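Local coordinates for protein aminopeptidase C (Lactobacillus rhamnosus, PDB 4K7C) that probably removes single amino acids from the N-termini of peptides as a papain-like cysteine aminopeptidase, at residues Y110-V115 with Q205-E210; H238-L243 with F249-G254; I306-L309 with S314-F317. All coordinates share one frame; numbering follows the deposited sequence. Where two conformers were deposited one is given.

How the interactions relate
The three contacts follow one another along the chain without overlap and share no helix or strand. Interaction 1 joins helices 96-117 and 197-219. Interaction 2 ties strand 237-243, the second strand of a two-stranded antiparallel pair, to helix 245-253. Interaction 3 packs helix 298-310 against strand 315-319, which pairs antiparallel with 364-374 and 408-414. Centres are about 33 Å apart for interactions 1 and 2, about 26 Å for 2 and 3, and about 37 Å for interactions 1 and 3, which lie on opposite sides of the chain's centre. None touches another, so each joins a different part of the peptidase chain; residues of interactions 1 and 2 (Leu208, Arg241) also meet other subunits.

Interaction 1. Residues Y110-V115 with Q205-E210; sequences YFYENV and QKMLAE
Both Tyr112 (chi1 -65°) and Met207 (chi1 -66°) turn CG beside the backbone N and anti to the carbonyl carbon. This sends the phenol from helix 96-117 out to helix 197-219, and the Met207 chain, extended beyond CG, runs on over the ring. Met207 is modelled as selenomethionine, and its SE sits above one face of the Tyr112 ring, 4.3 Å from the centroid and 15° off the ring normal. Nearer its root, Met207 CB touches Tyr112 OH at 3.5 Å, so the side chain covers the phenol from its hydroxyl end to its face. Leu208 comes from another direction: its CD2 meets Tyr112 CE2 at 3.6 Å, at the edge and near the ring plane. Face and edge contacts together limit how the ring can tilt. No hydrogen bond crosses between 110-115 and 205-210; the hydroxyl of Tyr112 is instead bonded to Asp211, one residue beyond, with a weak second bond to Asp183 of helix 170-192. Leu180 and Leu187 of that helix also touch the Tyr112 side chain, while Leu208 packs on Phe13 of a neighbouring subunit. Replacing Tyr112 by an alanine would probably open a gap between the helices, leaving the selenium without its aromatic partner and Asp211 without the phenol. The motif is a Met-aromatic contact, with selenium in place of sulfur, in a helix-helix interface between 96-117 and 197-219.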
ATOM      1  N   TYR A 110      16.364 -28.576 -30.947  1.00 19.56           N
ATOM      2  CA  TYR A 110      15.395 -28.440 -32.048  1.00 19.30           C
ATOM      3  C   TYR A 110      15.686 -27.284 -32.975  1.00 21.51           C
ATOM      4  O   TYR A 110      15.755 -27.484 -34.183  1.00 17.68           O
ATOM      5  CB  TYR A 110      13.933 -28.418 -31.529  1.00 22.94           C
ATOM      6  CG  TYR A 110      12.930 -28.946 -32.515  1.00 26.55           C
ATOM      7  CD1 TYR A 110      12.528 -30.258 -32.452  1.00 27.78           C
ATOM      8  CD2 TYR A 110      12.362 -28.154 -33.481  1.00 32.72           C
ATOM      9  CE1 TYR A 110      11.608 -30.789 -33.304  1.00 32.23           C
ATOM     10  CE2 TYR A 110      11.430 -28.697 -34.370  1.00 35.19           C
ATOM     11  CZ  TYR A 110      11.085 -30.016 -34.283  1.00 33.84           C
ATOM     12  OH  TYR A 110      10.157 -30.613 -35.110  1.00 47.04           O
ATOM     13  N   PHE A 111      15.958 -26.100 -32.406  1.00 19.65           N
ATOM     14  CA  PHE A 111      16.313 -24.927 -33.157  1.00 18.55           C
ATOM     15  C   PHE A 111      17.597 -25.151 -33.990  1.00 19.84           C
ATOM     16  O   PHE A 111      17.646 -24.810 -35.167  1.00 20.25           O
ATOM     17  CB  PHE A 111      16.476 -23.727 -32.207  1.00 19.66           C
ATOM     18  CG  PHE A 111      17.010 -22.495 -32.881  1.00 18.67           C
ATOM     19  CD1 PHE A 111      16.171 -21.614 -33.555  1.00 20.84           C
ATOM     20  CD2 PHE A 111      18.346 -22.186 -32.765  1.00 16.75           C
ATOM     21  CE1 PHE A 111      16.719 -20.478 -34.153  1.00 17.02           C
ATOM     22  CE2 PHE A 111      18.902 -21.110 -33.372  1.00 16.27           C
ATOM     23  CZ  PHE A 111      18.078 -20.209 -34.070  1.00 16.02           C
ATOM     24  N   TYR A 112      18.623 -25.724 -33.384  1.00 17.44           N
ATOM     25  CA  TYR A 112      19.881 -25.928 -34.101  1.00 18.19           C
ATOM     26  C   TYR A 112      19.631 -26.863 -35.295  1.00 19.12           C
ATOM     27  O   TYR A 112      20.229 -26.684 -36.373  1.00 19.21           O
ATOM     28  CB  TYR A 112      20.933 -26.509 -33.215  1.00 20.19           C
ATOM     29  CG  TYR A 112      21.385 -25.650 -32.076  1.00 19.12           C
ATOM     30  CD1 TYR A 112      21.515 -24.260 -32.196  1.00 17.46           C
ATOM     31  CD2 TYR A 112      21.743 -26.220 -30.842  1.00 18.70           C
ATOM     32  CE1 TYR A 112      22.006 -23.459 -31.160  1.00 17.27           C
ATOM     33  CE2 TYR A 112      22.235 -25.441 -29.794  1.00 17.50           C
ATOM     34  CZ  TYR A 112      22.327 -24.054 -29.909  1.00 18.08           C
ATOM     35  OH  TYR A 112      22.811 -23.219 -28.881  1.00 18.55           O
ATOM     36  N   GLU A 113      18.821 -27.873 -35.099  1.00 20.16           N
ATOM     37  CA  GLU A 113      18.570 -28.849 -36.169  1.00 19.96           C
ATOM     38  C   GLU A 113      17.772 -28.158 -37.282  1.00 22.22           C
ATOM     39  O   GLU A 113      17.976 -28.430 -38.496  1.00 20.61           O
ATOM     40  CB  GLU A 113      17.877 -30.113 -35.635  1.00 20.69           C
ATOM     41  CG  GLU A 113      18.823 -31.006 -34.828  1.00 21.52           C
ATOM     42  CD  GLU A 113      19.945 -31.560 -35.699  1.00 22.95           C
ATOM     43  OE1 GLU A 113      19.603 -31.898 -36.881  1.00 26.24           O
ATOM     44  OE2 GLU A 113      21.112 -31.642 -35.239  1.00 22.82           O
ATOM     45  N   ASN A 114      16.867 -27.271 -36.899  1.00 21.58           N
ATOM     46  CA  ASN A 114      16.129 -26.469 -37.911  1.00 20.04           C
ATOM     47  C   ASN A 114      17.000 -25.522 -38.695  1.00 19.96           C
ATOM     48  O   ASN A 114      16.810 -25.352 -39.932  1.00 21.88           O
ATOM     49  CB  ASN A 114      14.914 -25.757 -37.298  1.00 21.49           C
ATOM     50  CG  ASN A 114      13.725 -26.687 -37.150  1.00 26.91           C
ATOM     51  OD1 ASN A 114      13.612 -27.671 -37.866  1.00 28.31           O
ATOM     52  ND2 ASN A 114      12.807 -26.377 -36.215  1.00 25.75           N
ATOM     53  N   VAL A 115      17.975 -24.913 -38.026  1.00 19.21           N
ATOM     54  CA  VAL A 115      18.914 -24.069 -38.651  1.00 19.99           C
ATOM     55  C   VAL A 115      19.811 -24.865 -39.632  1.00 21.81           C
ATOM     56  O   VAL A 115      20.109 -24.371 -40.755  1.00 21.66           O
ATOM     57  CB  VAL A 115      19.868 -23.394 -37.619  1.00 21.09           C
ATOM     58  CG1 VAL A 115      20.981 -22.688 -38.293  1.00 20.33           C
ATOM     59  CG2 VAL A 115      19.086 -22.344 -36.801  1.00 22.68           C
ATOM     60  N   GLN A 205      27.394 -29.804 -29.937  1.00 19.29           N
ATOM     61  CA  GLN A 205      27.548 -30.285 -28.552  1.00 22.27           C
ATOM     62  C   GLN A 205      28.151 -29.248 -27.603  1.00 20.77           C
ATOM     63  O   GLN A 205      27.759 -29.184 -26.481  1.00 21.16           O
ATOM     64  CB  GLN A 205      28.339 -31.631 -28.537  1.00 24.66           C
ATOM     65  CG  GLN A 205      27.503 -32.694 -29.269  1.00 27.43           C
ATOM     66  CD  GLN A 205      26.165 -32.993 -28.508  1.00 28.16           C
ATOM     67  OE1 GLN A 205      26.189 -33.095 -27.291  1.00 29.18           O
ATOM     68  NE2 GLN A 205      25.057 -33.109 -29.196  1.00 26.50           N
ATOM     69  N   LYS A 206      29.093 -28.437 -28.062  1.00 20.78           N
ATOM     70  CA  LYS A 206      29.674 -27.408 -27.247  1.00 22.03           C
ATOM     71  C   LYS A 206      28.573 -26.340 -26.970  1.00 20.93           C
ATOM     72  O   LYS A 206      28.469 -25.892 -25.816  1.00 22.23           O
ATOM     73  CB  LYS A 206      30.907 -26.810 -27.927  1.00 24.94           C
ATOM     74  CG  LYS A 206      31.447 -25.512 -27.315  1.00 33.61           C
ATOM     75  CD  LYS A 206      32.105 -24.532 -28.320  1.00 42.52           C
ATOM     76  CE  LYS A 206      31.875 -23.020 -27.995  1.00 45.25           C
ATOM     77  NZ  LYS A 206      30.621 -22.422 -28.591  1.00 40.32           N
HETATM   78  N   MSE A 207      27.793 -26.011 -28.001  1.00 19.20           N
HETATM   79  CA  MSE A 207      26.671 -24.998 -27.906  1.00 18.38           C
HETATM   80  C   MSE A 207      25.660 -25.458 -26.873  1.00 18.70           C
HETATM   81  O   MSE A 207      25.257 -24.680 -25.982  1.00 16.89           O
HETATM   82  CB  MSE A 207      25.948 -24.805 -29.210  1.00 18.95           C
HETATM   83  CG  MSE A 207      26.890 -24.171 -30.221  1.00 21.82           C
HETATM   84 SE   MSE A 207      26.045 -24.337 -31.999  1.00 21.93          SE
HETATM   85  CE  MSE A 207      27.604 -23.486 -32.787  1.00 24.14           C
ATOM     86  N   LEU A 208      25.315 -26.720 -26.927  1.00 16.93           N
ATOM     87  CA  LEU A 208      24.370 -27.340 -25.990  1.00 18.44           C
ATOM     88  C   LEU A 208      24.902 -27.369 -24.585  1.00 17.83           C
ATOM     89  O   LEU A 208      24.108 -27.172 -23.660  1.00 16.28           O
ATOM     90  CB  LEU A 208      23.898 -28.715 -26.441  1.00 16.30           C
ATOM     91  CG  LEU A 208      22.965 -28.693 -27.664  1.00 15.23           C
ATOM     92  CD1 LEU A 208      22.707 -30.075 -28.138  1.00 15.51           C
ATOM     93  CD2 LEU A 208      21.653 -28.061 -27.378  1.00 18.44           C
ATOM     94  N   ALA A 209      26.212 -27.597 -24.389  1.00 18.48           N
ATOM     95  CA  ALA A 209      26.816 -27.599 -23.048  1.00 17.16           C
ATOM     96  C   ALA A 209      26.604 -26.230 -22.400  1.00 18.23           C
ATOM     97  O   ALA A 209      26.290 -26.137 -21.270  1.00 17.14           O
ATOM     98  CB  ALA A 209      28.301 -27.914 -23.026  1.00 18.01           C
ATOM     99  N   GLU A 210      26.822 -25.191 -23.166  1.00 16.94           N
ATOM    100  CA  GLU A 210      26.575 -23.815 -22.712  1.00 17.15           C
ATOM    101  C   GLU A 210      25.110 -23.586 -22.426  1.00 17.09           C
ATOM    102  O   GLU A 210      24.820 -22.993 -21.401  1.00 17.09           O
ATOM    103  CB  GLU A 210      27.061 -22.854 -23.796  1.00 17.49           C
ATOM    104  CG  GLU A 210      28.565 -22.908 -24.010  1.00 18.33           C
ATOM    105  CD  GLU A 210      29.057 -22.379 -25.351  1.00 23.63           C
ATOM    106  OE1 GLU A 210      28.216 -22.276 -26.289  1.00 19.95           O
ATOM    107  OE2 GLU A 210      30.241 -22.017 -25.411  1.00 24.28           O
TER

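Interaction 2. Residues H238-L243 with F249-G254; sequences HIDREL and FKKYVG
A β-hairpin strand is tied to the helix that follows it in the chain through one carboxylate oxygen, Asp240 OD2, which receives both Tyr252 and Lys251. Tyr252 OH donates to Asp240 OD2 at 2.7 Å, and OD2 accepts it with its anti lone pair, the one away from OD1. The carboxylate and ring planes stand 50° apart, and OD2 lies at the ring's edge, near its plane. Lys251 arrives differently: its fully extended chain brings NZ to OD2 from above the carboxylate plane, 51° out of it. This salt bridge is modelled at 2.5 Å, short enough that the exact length is doubtful. Asp240 belongs to strand 237-243, which pairs antiparallel with 226-231, and Lys251 and Tyr252 to helix 245-253, which has a wider π-type turn at 249-253, where Phe249 O accepts from both Val253 N and Gly254 N. With CG anti to the backbone N (chi1 -167°), Asp240 extends its carboxylate across to the helix. Leu243 CD1 also approaches Tyr252 CE2 at 4.1 Å, the leucine lying nearly perpendicular to the tyrosine side chain. Phe248 stacks on the Tyr252 ring, and Phe228 of the partner strand meets it edge-to-face.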
ATOM      1  N   HIS A 238       3.162 -41.489   4.432  1.00 20.50           N
ATOM      2  CA  HIS A 238       3.730 -42.383   3.409  1.00 21.32           C
ATOM      3  C   HIS A 238       5.112 -41.916   3.009  1.00 21.39           C
ATOM      4  O   HIS A 238       5.380 -40.684   2.946  1.00 18.93           O
ATOM      5  CB  HIS A 238       2.860 -42.420   2.132  1.00 23.24           C
ATOM      6  CG  HIS A 238       1.456 -42.864   2.362  1.00 26.38           C
ATOM      7  ND1 HIS A 238       1.087 -44.187   2.282  1.00 29.12           N
ATOM      8  CD2 HIS A 238       0.304 -42.172   2.570  1.00 28.17           C
ATOM      9  CE1 HIS A 238      -0.220 -44.300   2.493  1.00 28.58           C
ATOM     10  NE2 HIS A 238      -0.720 -43.093   2.676  1.00 27.79           N
ATOM     11  N   ILE A 239       6.021 -42.888   2.791  1.00 20.03           N
ATOM     12  CA  ILE A 239       7.338 -42.613   2.253  1.00 21.23           C
ATOM     13  C   ILE A 239       7.674 -43.597   1.141  1.00 22.87           C
ATOM     14  O   ILE A 239       7.484 -44.793   1.306  1.00 21.79           O
ATOM     15  CB  ILE A 239       8.420 -42.593   3.324  1.00 22.86           C
ATOM     16  CG1 ILE A 239       9.728 -42.197   2.662  1.00 24.07           C
ATOM     17  CG2 ILE A 239       8.512 -43.880   4.118  1.00 23.27           C
ATOM     18  CD1 ILE A 239      10.791 -41.895   3.662  1.00 26.67           C
ATOM     19  N   ASP A 240       8.108 -43.067   0.009  1.00 20.32           N
ATOM     20  CA  ASP A 240       8.429 -43.881  -1.133  1.00 23.09           C
ATOM     21  C   ASP A 240       9.868 -43.461  -1.521  1.00 23.45           C
ATOM     22  O   ASP A 240      10.136 -42.299  -1.848  1.00 26.41           O
ATOM     23  CB  ASP A 240       7.392 -43.628  -2.205  1.00 25.16           C
ATOM     24  CG  ASP A 240       7.414 -44.604  -3.324  1.00 32.92           C
ATOM     25  OD1 ASP A 240       8.381 -45.378  -3.430  1.00 33.10           O
ATOM     26  OD2 ASP A 240       6.456 -44.523  -4.142  1.00 29.90           O
ATOM     27  N   ARG A 241      10.822 -44.391  -1.389  1.00 23.23           N
ATOM     28  CA  ARG A 241      12.222 -44.100  -1.544  1.00 22.27           C
ATOM     29  C   ARG A 241      12.874 -44.403  -2.883  1.00 22.21           C
ATOM     30  O   ARG A 241      12.427 -45.278  -3.604  1.00 24.23           O
ATOM     31  CB  ARG A 241      12.964 -44.755  -0.391  1.00 26.02           C
ATOM     32  CG  ARG A 241      12.453 -44.183   0.959  1.00 28.96           C
ATOM     33  CD  ARG A 241      13.176 -44.792   2.069  1.00 35.32           C
ATOM     34  NE  ARG A 241      14.400 -44.056   2.305  1.00 33.84           N
ATOM     35  CZ  ARG A 241      15.221 -44.400   3.293  1.00 39.65           C
ATOM     36  NH1 ARG A 241      16.338 -43.733   3.468  1.00 36.99           N
ATOM     37  NH2 ARG A 241      14.890 -45.413   4.091  1.00 41.00           N
ATOM     38  N   GLU A 242      13.883 -43.614  -3.227  1.00 21.69           N
ATOM     39  CA  GLU A 242      14.679 -43.814  -4.422  1.00 23.96           C
ATOM     40  C   GLU A 242      13.875 -43.898  -5.759  1.00 24.18           C
ATOM     41  O   GLU A 242      14.126 -44.698  -6.646  1.00 22.73           O
ATOM     42  CB  GLU A 242      15.456 -45.093  -4.212  1.00 32.89           C
ATOM     43  CG  GLU A 242      16.236 -45.037  -2.920  1.00 35.70           C
ATOM     44  CD  GLU A 242      17.566 -45.611  -3.153  1.00 47.46           C
ATOM     45  OE1 GLU A 242      18.502 -44.786  -3.292  1.00 67.16           O
ATOM     46  OE2 GLU A 242      17.608 -46.861  -3.307  1.00 49.05           O
ATOM     47  N   LEU A 243      12.883 -43.047  -5.860  1.00 18.83           N
ATOM     48  CA  LEU A 243      12.150 -42.854  -7.104  1.00 18.78           C
ATOM     49  C   LEU A 243      13.045 -42.102  -8.101  1.00 16.42           C
ATOM     50  O   LEU A 243      13.977 -41.355  -7.721  1.00 17.36           O
ATOM     51  CB  LEU A 243      10.878 -42.097  -6.813  1.00 18.98           C
ATOM     52  CG  LEU A 243       9.740 -42.762  -6.044  1.00 22.93           C
ATOM     53  CD1 LEU A 243       8.759 -41.735  -5.537  1.00 25.33           C
ATOM     54  CD2 LEU A 243       9.039 -43.751  -6.936  1.00 24.93           C
ATOM     55  N   PHE A 249       6.467 -41.011 -12.461  1.00 18.03           N
ATOM     56  CA  PHE A 249       5.413 -40.937 -13.446  1.00 20.51           C
ATOM     57  C   PHE A 249       4.648 -42.253 -13.577  1.00 19.02           C
ATOM     58  O   PHE A 249       3.401 -42.277 -13.557  1.00 20.23           O
ATOM     59  CB  PHE A 249       5.890 -40.470 -14.804  1.00 20.45           C
ATOM     60  CG  PHE A 249       4.758 -40.364 -15.825  1.00 21.05           C
ATOM     61  CD1 PHE A 249       3.932 -39.257 -15.856  1.00 22.82           C
ATOM     62  CD2 PHE A 249       4.493 -41.431 -16.710  1.00 21.65           C
ATOM     63  CE1 PHE A 249       2.853 -39.223 -16.718  1.00 21.95           C
ATOM     64  CE2 PHE A 249       3.457 -41.357 -17.636  1.00 22.33           C
ATOM     65  CZ  PHE A 249       2.624 -40.287 -17.618  1.00 22.09           C
ATOM     66  N   LYS A 250       5.386 -43.344 -13.780  0.50 21.04           N
ATOM     67  CA  LYS A 250       4.761 -44.658 -13.984  0.50 20.16           C
ATOM     68  C   LYS A 250       3.872 -45.057 -12.801  0.50 19.34           C
ATOM     69  O   LYS A 250       2.802 -45.563 -12.994  0.50 19.54           O
ATOM     70  CB  LYS A 250       5.844 -45.717 -14.316  0.50 21.72           C
ATOM     71  CG  LYS A 250       6.570 -45.463 -15.651  0.50 22.32           C
ATOM     72  CD  LYS A 250       7.641 -46.534 -15.984  0.50 25.51           C
ATOM     73  CE  LYS A 250       7.698 -46.810 -17.486  0.50 25.71           C
ATOM     74  NZ  LYS A 250       8.701 -45.893 -18.038  0.50 27.06           N
ATOM     75  N   LYS A 251       4.289 -44.778 -11.566  1.00 19.49           N
ATOM     76  CA  LYS A 251       3.546 -45.204 -10.374  1.00 19.85           C
ATOM     77  C   LYS A 251       2.383 -44.310  -9.976  1.00 20.90           C
ATOM     78  O   LYS A 251       1.288 -44.826  -9.698  1.00 19.64           O
ATOM     79  CB  LYS A 251       4.496 -45.395  -9.199  1.00 21.52           C
ATOM     80  CG  LYS A 251       3.838 -45.770  -7.885  1.00 25.44           C
ATOM     81  CD  LYS A 251       4.838 -46.213  -6.842  1.00 28.12           C
ATOM     82  CE  LYS A 251       4.189 -46.396  -5.467  1.00 28.16           C
ATOM     83  NZ  LYS A 251       5.251 -46.739  -4.478  1.00 30.92           N
ATOM     84  N   TYR A 252       2.592 -43.001 -10.047  1.00 19.37           N
ATOM     85  CA  TYR A 252       1.609 -42.045  -9.538  1.00 19.47           C
ATOM     86  C   TYR A 252       0.641 -41.544 -10.595  1.00 19.72           C
ATOM     87  O   TYR A 252      -0.499 -41.228 -10.261  1.00 20.09           O
ATOM     88  CB  TYR A 252       2.323 -40.904  -8.712  1.00 20.96           C
ATOM     89  CG  TYR A 252       2.873 -41.374  -7.461  1.00 20.99           C
ATOM     90  CD1 TYR A 252       2.075 -41.390  -6.284  1.00 21.25           C
ATOM     91  CD2 TYR A 252       4.195 -41.856  -7.377  1.00 20.51           C
ATOM     92  CE1 TYR A 252       2.611 -41.882  -5.086  1.00 24.52           C
ATOM     93  CE2 TYR A 252       4.738 -42.349  -6.170  1.00 20.64           C
ATOM     94  CZ  TYR A 252       3.924 -42.373  -5.039  1.00 24.78           C
ATOM     95  OH  TYR A 252       4.406 -42.872  -3.816  1.00 29.61           O
ATOM     96  N   VAL A 253       1.059 -41.570 -11.865  1.00 19.88           N
ATOM     97  CA  VAL A 253       0.174 -41.184 -12.944  1.00 20.31           C
ATOM     98  C   VAL A 253      -0.232 -42.411 -13.748  1.00 21.71           C
ATOM     99  O   VAL A 253      -1.425 -42.712 -13.870  1.00 21.36           O
ATOM    100  CB  VAL A 253       0.817 -40.084 -13.846  1.00 19.73           C
ATOM    101  CG1 VAL A 253      -0.196 -39.587 -14.892  1.00 20.72           C
ATOM    102  CG2 VAL A 253       1.169 -38.855 -13.016  1.00 20.58           C
ATOM    103  N   GLY A 254       0.723 -43.099 -14.359  1.00 23.54           N
ATOM    104  CA  GLY A 254       0.413 -44.409 -14.918  1.00 23.17           C
ATOM    105  C   GLY A 254      -0.280 -44.418 -16.275  1.00 25.15           C
ATOM    106  O   GLY A 254      -0.743 -45.482 -16.722  1.00 25.22           O
TER

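Interaction 3. Residues I306-L309 with S314-F317; sequences IKQL and SVWF. With GOL (glycerol), chain C.
The carboxamide of Gln308 is the flat group at the centre of this contact: Ser314 O lies in its plane, whereas Val315 CG2 stands off the plane, 4.0 Å from Gln308 CD. Glycerol O2 lies out of the plane on the opposite side from Val315 CG2. Gln308 NE2 donates to Ser314 O at 3.1 Å, with a fairly straight N-H angle of 158°, reaching it from above the plane of the Ser314 carbonyl. It also donates to glycerol O2 at 2.6 Å in a bond bent to 133°; the two acceptors lie roughly at a right angle about NE2, consistent with one N-H for each. Gln308 OE1 is taken by the backbone N of Ser414, so both ends of the buried amide are engaged and its rotation is fixed. A chi1 of -174° turns the Gln308 chain away from its own N and, extended, it carries the amide past Val315. Val315 CG2 also meets Leu309 CG at 4.1 Å. The glycerol, probably from the crystallisation liquor, accepts from Trp316 N through O3 at 2.7 Å and bonds Val412 O as well. The contact joins helix 298-310 to the strand that follows it, through a short loop, in the β part of a papain-like peptidase.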
ATOM      1  N   ILE A 306     -17.778 -33.439 -23.687  1.00 21.15           N
ATOM      2  CA  ILE A 306     -18.802 -33.810 -22.749  1.00 19.84           C
ATOM      3  C   ILE A 306     -18.755 -35.289 -22.269  1.00 21.26           C
ATOM      4  O   ILE A 306     -18.906 -35.578 -21.124  1.00 22.55           O
ATOM      5  CB  ILE A 306     -20.175 -33.461 -23.366  1.00 20.92           C
ATOM      6  CG1 ILE A 306     -20.300 -31.957 -23.493  1.00 19.15           C
ATOM      7  CG2 ILE A 306     -21.318 -33.960 -22.510  1.00 22.33           C
ATOM      8  CD1 ILE A 306     -21.414 -31.480 -24.447  1.00 19.86           C
ATOM      9  N   LYS A 307     -18.518 -36.194 -23.213  1.00 21.71           N
ATOM     10  CA  LYS A 307     -18.363 -37.619 -22.939  1.00 25.83           C
ATOM     11  C   LYS A 307     -17.209 -37.864 -21.933  1.00 21.04           C
ATOM     12  O   LYS A 307     -17.347 -38.560 -20.895  1.00 22.74           O
ATOM     13  CB  LYS A 307     -18.127 -38.333 -24.273  1.00 27.59           C
ATOM     14  CG  LYS A 307     -18.247 -39.821 -24.146  1.00 34.74           C
ATOM     15  CD  LYS A 307     -18.149 -40.481 -25.511  1.00 41.13           C
ATOM     16  CE  LYS A 307     -18.467 -41.970 -25.398  1.00 46.98           C
ATOM     17  NZ  LYS A 307     -18.104 -42.577 -26.699  1.00 52.72           N
ATOM     18  N   GLN A 308     -16.098 -37.200 -22.157  1.00 21.16           N
ATOM     19  CA  GLN A 308     -14.949 -37.309 -21.275  1.00 21.90           C
ATOM     20  C   GLN A 308     -15.269 -36.731 -19.865  1.00 21.53           C
ATOM     21  O   GLN A 308     -14.985 -37.347 -18.816  1.00 20.42           O
ATOM     22  CB  GLN A 308     -13.702 -36.685 -21.948  1.00 20.70           C
ATOM     23  CG  GLN A 308     -12.427 -36.873 -21.182  1.00 21.29           C
ATOM     24  CD  GLN A 308     -11.186 -36.834 -22.035  1.00 23.16           C
ATOM     25  OE1 GLN A 308     -11.112 -37.493 -23.079  1.00 22.77           O
ATOM     26  NE2 GLN A 308     -10.180 -36.069 -21.594  1.00 24.60           N
ATOM     27  N   LEU A 309     -15.861 -35.539 -19.830  1.00 20.29           N
ATOM     28  CA  LEU A 309     -16.334 -34.990 -18.546  1.00 19.44           C
ATOM     29  C   LEU A 309     -17.311 -35.899 -17.791  1.00 17.39           C
ATOM     30  O   LEU A 309     -17.199 -36.077 -16.581  1.00 21.58           O
ATOM     31  CB  LEU A 309     -16.934 -33.545 -18.756  1.00 21.47           C
ATOM     32  CG  LEU A 309     -15.855 -32.532 -19.200  1.00 20.47           C
ATOM     33  CD1 LEU A 309     -16.546 -31.226 -19.594  1.00 23.00           C
ATOM     34  CD2 LEU A 309     -14.838 -32.258 -18.071  1.00 20.48           C
ATOM     35  N   SER A 314     -11.086 -34.651 -16.680  1.00 20.80           N
ATOM     36  CA  SER A 314     -10.855 -33.284 -17.145  1.00 19.80           C
ATOM     37  C   SER A 314     -10.259 -33.224 -18.547  1.00 19.73           C
ATOM     38  O   SER A 314      -9.726 -34.222 -19.105  1.00 20.73           O
ATOM     39  CB  SER A 314      -9.999 -32.551 -16.074  1.00 21.21           C
ATOM     40  OG  SER A 314      -8.665 -32.999 -15.999  1.00 21.66           O
ATOM     41  N   VAL A 315     -10.394 -32.104 -19.193  1.00 18.60           N
ATOM     42  CA  VAL A 315     -10.035 -32.033 -20.592  1.00 18.83           C
ATOM     43  C   VAL A 315      -9.120 -30.828 -20.885  1.00 20.26           C
ATOM     44  O   VAL A 315      -9.571 -29.667 -20.734  1.00 18.63           O
ATOM     45  CB  VAL A 315     -11.318 -31.925 -21.489  1.00 18.79           C
ATOM     46  CG1 VAL A 315     -10.997 -31.840 -22.948  1.00 18.66           C
ATOM     47  CG2 VAL A 315     -12.316 -33.083 -21.278  1.00 19.61           C
ATOM     48  N   TRP A 316      -7.883 -31.062 -21.301  1.00 17.83           N
ATOM     49  CA  TRP A 316      -6.996 -30.009 -21.701  1.00 15.63           C
ATOM     50  C   TRP A 316      -7.560 -29.378 -22.981  1.00 15.51           C
ATOM     51  O   TRP A 316      -8.043 -30.096 -23.893  1.00 15.92           O
ATOM     52  CB  TRP A 316      -5.616 -30.573 -21.999  1.00 15.23           C
ATOM     53  CG  TRP A 316      -4.481 -29.698 -22.300  1.00 15.65           C
ATOM     54  CD1 TRP A 316      -3.441 -29.418 -21.515  1.00 15.82           C
ATOM     55  CD2 TRP A 316      -4.129 -29.096 -23.595  1.00 14.94           C
ATOM     56  NE1 TRP A 316      -2.517 -28.674 -22.133  1.00 18.04           N
ATOM     57  CE2 TRP A 316      -2.909 -28.438 -23.415  1.00 15.29           C
ATOM     58  CE3 TRP A 316      -4.812 -28.922 -24.796  1.00 15.93           C
ATOM     59  CZ2 TRP A 316      -2.288 -27.723 -24.413  1.00 18.28           C
ATOM     60  CZ3 TRP A 316      -4.167 -28.262 -25.812  1.00 16.16           C
ATOM     61  CH2 TRP A 316      -2.935 -27.642 -25.634  1.00 15.52           C
ATOM     62  N   PHE A 317      -7.588 -28.040 -22.982  1.00 17.44           N
ATOM     63  CA  PHE A 317      -8.052 -27.288 -24.163  1.00 16.96           C
ATOM     64  C   PHE A 317      -7.315 -26.018 -24.440  1.00 18.44           C
ATOM     65  O   PHE A 317      -6.807 -25.385 -23.519  1.00 17.63           O
ATOM     66  CB  PHE A 317      -9.596 -26.998 -24.090  1.00 17.27           C
ATOM     67  CG  PHE A 317      -9.993 -25.833 -23.239  1.00 15.72           C
ATOM     68  CD1 PHE A 317     -10.043 -25.956 -21.870  1.00 16.79           C
ATOM     69  CD2 PHE A 317     -10.407 -24.646 -23.823  1.00 17.91           C
ATOM     70  CE1 PHE A 317     -10.389 -24.916 -21.057  1.00 17.42           C
ATOM     71  CE2 PHE A 317     -10.855 -23.593 -22.996  1.00 16.65           C
ATOM     72  CZ  PHE A 317     -10.843 -23.746 -21.611  1.00 16.19           C
TER
HETATM   73  C1  GOL C 502      -5.991 -36.282 -19.843  1.00 32.09           C
HETATM   74  O1  GOL C 502      -6.583 -37.527 -19.436  1.00 34.15           O
HETATM   75  C2  GOL C 502      -6.388 -35.877 -21.262  1.00 33.25           C
HETATM   76  O2  GOL C 502      -7.628 -36.436 -21.723  1.00 32.10           O
HETATM   77  C3  GOL C 502      -6.237 -34.368 -21.445  1.00 28.87           C
HETATM   78  O3  GOL C 502      -7.317 -33.653 -22.004  1.00 23.14           O